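Long-range contact in putative carboxynorspermidine decarboxylase protein (Sinorhizobium meliloti, PDB 3MT1), which probably decarboxylates carboxynorspermidine and carboxyspermidine to norspermidine and spermidine, using pyridoxal 5'-phosphate as cofactor: residues H75-A80 with I97-S102. Residues are numbered along the deposited sequence; the frame is centred on the assembly and turned at random.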
loop_
_atom_site.group_PDB
_atom_site.type_symbol
_atom_site.label_atom_id
_atom_site.label_comp_id
_atom_site.label_asym_id
_atom_site.label_seq_id
_atom_site.Cartn_x
_atom_site.Cartn_y
_atom_site.Cartn_z
ATOM N N HIS B 75 0.668 25.348 -2.188
ATOM C CA HIS B 75 -0.673 25.372 -1.569
ATOM C C HIS B 75 -0.787 24.208 -0.629
ATOM O O HIS B 75 -0.360 23.096 -0.951
ATOM C CB HIS B 75 -1.788 25.270 -2.611
ATOM C CG HIS B 75 -1.999 26.524 -3.397
ATOM N ND1 HIS B 75 -3.208 26.836 -3.987
ATOM C CD2 HIS B 75 -1.160 27.559 -3.674
ATOM C CE1 HIS B 75 -3.094 27.992 -4.623
ATOM N NE2 HIS B 75 -1.864 28.455 -4.438
ATOM N N ALA B 76 -1.343 24.474 0.540
ATOM C CA ALA B 76 -1.566 23.424 1.515
ATOM C C ALA B 76 -3.049 23.160 1.693
ATOM O O ALA B 76 -3.838 24.093 1.779
ATOM C CB ALA B 76 -0.903 23.787 2.857
ATOM N N TYR B 77 -3.424 21.893 1.727
ATOM C CA TYR B 77 -4.782 21.505 2.055
ATOM C C TYR B 77 -4.735 20.350 3.032
ATOM O O TYR B 77 -3.777 19.565 3.041
ATOM C CB TYR B 77 -5.541 21.063 0.810
ATOM C CG TYR B 77 -6.907 20.468 1.125
ATOM C CD1 TYR B 77 -7.933 21.254 1.651
ATOM C CD2 TYR B 77 -7.163 19.103 0.909
ATOM C CE1 TYR B 77 -9.179 20.719 1.939
ATOM C CE2 TYR B 77 -8.399 18.549 1.204
ATOM C CZ TYR B 77 -9.413 19.360 1.719
ATOM O OH TYR B 77 -10.657 18.797 2.004
ATOM N N SER B 78 -5.753 20.247 3.870
ATOM C CA SER B 78 -5.903 19.072 4.701
ATOM C C SER B 78 -7.342 18.930 5.077
ATOM O O SER B 78 -8.056 19.917 5.143
ATOM C CB SER B 78 -5.047 19.125 5.975
ATOM O OG SER B 78 -5.284 17.965 6.786
ATOM N N VAL B 79 -7.751 17.694 5.325
ATOM C CA VAL B 79 -9.058 17.401 5.874
ATOM C C VAL B 79 -9.075 17.834 7.339
ATOM O O VAL B 79 -10.044 18.427 7.789
ATOM C CB VAL B 79 -9.397 15.913 5.698
ATOM C CG1 VAL B 79 -10.656 15.581 6.360
ATOM C CG2 VAL B 79 -9.536 15.595 4.232
ATOM N N ALA B 80 -7.980 17.610 8.057
ATOM C CA ALA B 80 -7.880 18.026 9.462
ATOM C C ALA B 80 -6.448 18.391 9.860
ATOM O O ALA B 80 -5.596 17.485 9.927
ATOM C CB ALA B 80 -8.388 16.912 10.356
ATOM N N ILE B 97 -5.614 26.064 2.778
ATOM C CA ILE B 97 -7.021 25.824 2.585
ATOM C C ILE B 97 -7.554 24.921 3.674
ATOM O O ILE B 97 -6.898 23.947 4.095
ATOM C CB ILE B 97 -7.278 25.229 1.216
ATOM C CG1 ILE B 97 -6.898 26.277 0.171
ATOM C CG2 ILE B 97 -8.743 24.776 1.062
ATOM C CD1 ILE B 97 -6.002 25.753 -0.908
ATOM N N PHE B 98 -8.738 25.291 4.161
ATOM C CA PHE B 98 -9.365 24.568 5.246
ATOM C C PHE B 98 -10.606 23.936 4.744
ATOM O O PHE B 98 -11.287 24.485 3.865
ATOM C CB PHE B 98 -9.688 25.465 6.420
ATOM C CG PHE B 98 -8.518 26.250 6.908
ATOM C CD1 PHE B 98 -7.628 25.693 7.814
ATOM C CD2 PHE B 98 -8.295 27.557 6.450
ATOM C CE1 PHE B 98 -6.533 26.423 8.266
ATOM C CE2 PHE B 98 -7.224 28.282 6.892
ATOM C CZ PHE B 98 -6.332 27.709 7.804
ATOM N N ASN B 99 -10.885 22.772 5.329
ATOM C CA ASN B 99 -11.983 21.912 4.934
ATOM C C ASN B 99 -13.341 22.409 5.420
ATOM O O ASN B 99 -14.376 22.084 4.843
ATOM C CB ASN B 99 -11.724 20.494 5.445
ATOM C CG ASN B 99 -12.581 19.459 4.745
ATOM O OD1 ASN B 99 -12.439 19.245 3.540
ATOM N ND2 ASN B 99 -13.476 18.809 5.496
ATOM N N SER B 100 -13.331 23.205 6.478
ATOM C CA SER B 100 -14.555 23.529 7.195
ATOM C C SER B 100 -14.354 24.842 7.913
ATOM O O SER B 100 -13.210 25.256 8.148
ATOM C CB SER B 100 -14.867 22.432 8.213
ATOM O OG SER B 100 -13.880 22.440 9.235
ATOM N N ILE B 101 -15.468 25.485 8.263
ATOM C CA ILE B 101 -15.466 26.760 8.980
ATOM C C ILE B 101 -14.713 26.611 10.293
ATOM O O ILE B 101 -13.831 27.408 10.618
ATOM C CB ILE B 101 -16.910 27.278 9.193
ATOM C CG1 ILE B 101 -17.338 28.069 7.961
ATOM C CG2 ILE B 101 -17.021 28.166 10.451
ATOM C CD1 ILE B 101 -18.783 27.840 7.524
ATOM N N SER B 102 -15.055 25.555 11.017
ATOM C CA SER B 102 -14.439 25.242 12.283
ATOM C C SER B 102 -12.899 25.127 12.210
ATOM O O SER B 102 -12.198 25.673 13.068
ATOM C CB SER B 102 -15.072 23.962 12.823
ATOM O OG SER B 102 -14.551 23.657 14.096
HETATM O O HOH W 1 -8.624 21.851 7.016
#
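The Tyr77 ring meets the amide of Asn99 at its edge, where OD1 lies near the ring plane and accepts a hydrogen bond from OH; the modelled Tyr77 OH to Asn99 OD1 distance, 2.4 Å, is shorter than usual and its exact length doubtful. One face of the ring has the backbone N of Val79 4.2 Å above its plane, offset toward the rim, while CG2 of Ile97 approaches CD1 obliquely at 3.7 Å. Ring and amide planes stand 57° apart, so the two groups join through the bond rather than by stacking. Both CG atoms are anti to their backbone N (chi1 172° in Tyr77, -163° in Asn99), which brings hydroxyl and amide together. The hydroxyl also hydrogen-bonds Arg119, and ND2 of Asn99 donates to the backbone carbonyl of Arg140. The side chains of Ile97 and Tyr77 cross at about a right angle, and Ile97 CD1 comes within 4.3 Å of ND1 of His75, whose NE2 hydrogen-bonds Glu73. With alanine in place of Ile97, CG2 and CD1 would be gone, which is likely to leave a gap beside Tyr77 CD1 and near the His75 ring. Ile97 N donates to Ala76 O (2.8 Å), and farther along a water links Ser78 O (2.8 Å) to Asn99 N (3.0 Å). Parallel strands 73-77 and 95-98, connected through helix 83-92, form a beta-alpha-beta unit of the eight-stranded alpha/beta barrel characteristic of class-II Orn/Lys/Arg decarboxylases.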